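Local coordinates for uracil-DNA glycosylase (Epstein-Barr virus, PDB 6LYJ), which belongs to the uracil-DNA glycosylase superfamily and folds around a central four-stranded parallel beta-sheet flanked by helices, at residues A[28-32]-A[33-37]. Residues are numbered along the deposited sequence; the frame is centred on the assembly and turned at random.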
loop_
_atom_site.group_PDB
_atom_site.type_symbol
_atom_site.label_atom_id
_atom_site.label_comp_id
_atom_site.label_asym_id
_atom_site.label_seq_id
_atom_site.Cartn_x
_atom_site.Cartn_y
_atom_site.Cartn_z
ATOM N N LEU A 28 -0.882 21.645 -14.296
ATOM C CA LEU A 28 -0.131 20.600 -13.618
ATOM C C LEU A 28 -0.925 19.933 -12.501
ATOM O O LEU A 28 -0.350 19.155 -11.730
ATOM C CB LEU A 28 1.176 21.174 -13.067
ATOM C CG LEU A 28 2.091 21.775 -14.140
ATOM C CD1 LEU A 28 3.315 22.432 -13.512
ATOM C CD2 LEU A 28 2.501 20.721 -15.167
ATOM N N LEU A 29 -2.219 20.251 -12.378
ATOM C CA LEU A 29 -3.147 19.586 -11.464
ATOM C C LEU A 29 -2.825 19.826 -9.993
ATOM O O LEU A 29 -3.623 19.474 -9.119
ATOM C CB LEU A 29 -3.191 18.080 -11.736
ATOM C CG LEU A 29 -3.639 17.657 -13.133
ATOM C CD1 LEU A 29 -3.474 16.153 -13.301
ATOM C CD2 LEU A 29 -5.080 18.082 -13.382
ATOM N N LEU A 30 -1.672 20.398 -9.708
ATOM C CA LEU A 30 -1.252 20.651 -8.338
ATOM C C LEU A 30 -1.792 21.989 -7.842
ATOM O O LEU A 30 -1.962 22.925 -8.627
ATOM C CB LEU A 30 0.271 20.657 -8.245
ATOM C CG LEU A 30 0.973 19.298 -8.320
ATOM C CD1 LEU A 30 2.460 19.502 -8.519
ATOM C CD2 LEU A 30 0.715 18.488 -7.066
ATOM N N PRO A 31 -2.055 22.103 -6.540
ATOM C CA PRO A 31 -2.445 23.399 -5.977
ATOM C C PRO A 31 -1.307 24.397 -6.078
ATOM O O PRO A 31 -0.128 24.036 -6.149
ATOM C CB PRO A 31 -2.774 23.078 -4.512
ATOM C CG PRO A 31 -2.856 21.581 -4.440
ATOM C CD PRO A 31 -1.957 21.064 -5.504
ATOM N N ASP A 32 -1.683 25.679 -6.079
ATOM C CA ASP A 32 -0.700 26.744 -6.250
ATOM C C ASP A 32 0.367 26.704 -5.161
ATOM O O ASP A 32 1.537 27.011 -5.419
ATOM C CB ASP A 32 -1.399 28.105 -6.258
ATOM C CG ASP A 32 -2.299 28.295 -7.467
ATOM O OD1 ASP A 32 -1.925 27.844 -8.571
ATOM O OD2 ASP A 32 -3.382 28.898 -7.312
ATOM N N LEU A 33 -0.017 26.350 -3.931
ATOM C CA LEU A 33 0.972 26.269 -2.860
ATOM C C LEU A 33 2.020 25.205 -3.160
ATOM O O LEU A 33 3.205 25.389 -2.864
ATOM C CB LEU A 33 0.278 25.983 -1.531
ATOM C CG LEU A 33 -0.372 27.195 -0.866
ATOM C CD1 LEU A 33 -1.262 26.737 0.270
ATOM C CD2 LEU A 33 0.679 28.178 -0.368
ATOM N N TRP A 34 1.610 24.099 -3.784
ATOM C CA TRP A 34 2.571 23.064 -4.148
ATOM C C TRP A 34 3.460 23.508 -5.300
ATOM O O TRP A 34 4.647 23.169 -5.336
ATOM C CB TRP A 34 1.859 21.752 -4.468
ATOM C CG TRP A 34 1.724 20.897 -3.251
ATOM C CD1 TRP A 34 0.717 20.924 -2.331
ATOM C CD2 TRP A 34 2.659 19.911 -2.798
ATOM N NE1 TRP A 34 0.959 19.999 -1.340
ATOM C CE2 TRP A 34 2.145 19.366 -1.605
ATOM C CE3 TRP A 34 3.877 19.431 -3.292
ATOM C CZ2 TRP A 34 2.807 18.363 -0.897
ATOM C CZ3 TRP A 34 4.534 18.437 -2.587
ATOM C CH2 TRP A 34 3.998 17.914 -1.404
ATOM N N LEU A 35 2.905 24.238 -6.269
ATOM C CA LEU A 35 3.743 24.787 -7.330
ATOM C C LEU A 35 4.789 25.733 -6.754
ATOM O O LEU A 35 5.965 25.672 -7.127
ATOM C CB LEU A 35 2.881 25.499 -8.369
ATOM C CG LEU A 35 1.959 24.592 -9.187
ATOM C CD1 LEU A 35 1.059 25.415 -10.101
ATOM C CD2 LEU A 35 2.754 23.562 -9.977
ATOM N N ASP A 36 4.378 26.611 -5.833
ATOM C CA ASP A 36 5.336 27.478 -5.150
ATOM C C ASP A 36 6.374 26.666 -4.381
ATOM O O ASP A 36 7.562 27.009 -4.373
ATOM C CB ASP A 36 4.605 28.435 -4.205
ATOM C CG ASP A 36 3.668 29.380 -4.936
ATOM O OD1 ASP A 36 3.863 29.590 -6.153
ATOM O OD2 ASP A 36 2.742 29.920 -4.293
ATOM N N PHE A 37 5.937 25.595 -3.712
ATOM C CA PHE A 37 6.837 24.791 -2.891
ATOM C C PHE A 37 7.868 24.048 -3.733
ATOM O O PHE A 37 9.046 23.984 -3.366
ATOM C CB PHE A 37 6.015 23.806 -2.060
ATOM C CG PHE A 37 6.826 22.983 -1.103
ATOM C CD1 PHE A 37 7.233 23.506 0.113
ATOM C CD2 PHE A 37 7.157 21.672 -1.409
ATOM C CE1 PHE A 37 7.968 22.744 1.001
ATOM C CE2 PHE A 37 7.893 20.903 -0.524
ATOM C CZ PHE A 37 8.296 21.441 0.682
#
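Trp34 meets Pro31 at an angle, the proline ring approaching the indole obliquely with CD as its leading atom. That carbon lies 4.0 Å from Trp34 CB, and the two side chains run next to each other in the same direction. The indole also packs edge-to-face with the ring of Trp74 and touches Val174 of helix 167-181. The flat carboxylate of Asp32 comes at Leu35 across its chain, bringing OD1 to 4.1 Å from CD1. The other methyl of Leu35 serves the preceding loop: CD2 touches Leu28 CD1 at 3.8 Å and Leu30 CB at 4.2 Å. Leu35 CG stands anti to the carbonyl carbon (chi1 -67°), from where CD1 meets Asp32 and CD2 the two leucines.

The example is a helix N-terminus opened by a proline at the N-cap position. The carbonyl O of Pro31 accepts from Leu35 N at 3.0 Å, with the donor in the carbonyl plane, and takes a second, weak bond from Trp34 N, bent to 122°. One residue further on, Asp36 N gives Asp32 O a nearly straight bond of 2.9 Å, tilted from the carbonyl plane. Leu28 also rests on Leu48 and Ala49 of helix 42-59, while Leu30 touches Phe170, so the loop leading into the helix touches both helix 42-59 and helix 167-181. Asp32, exposed in the first turn, has a negative charge that the helix dipole would probably favour; Asp36, one turn later, faces the carbonyl O of Asp32 and probably gains less, whereas Leu30 and Trp34 turn the apolar side into the protein.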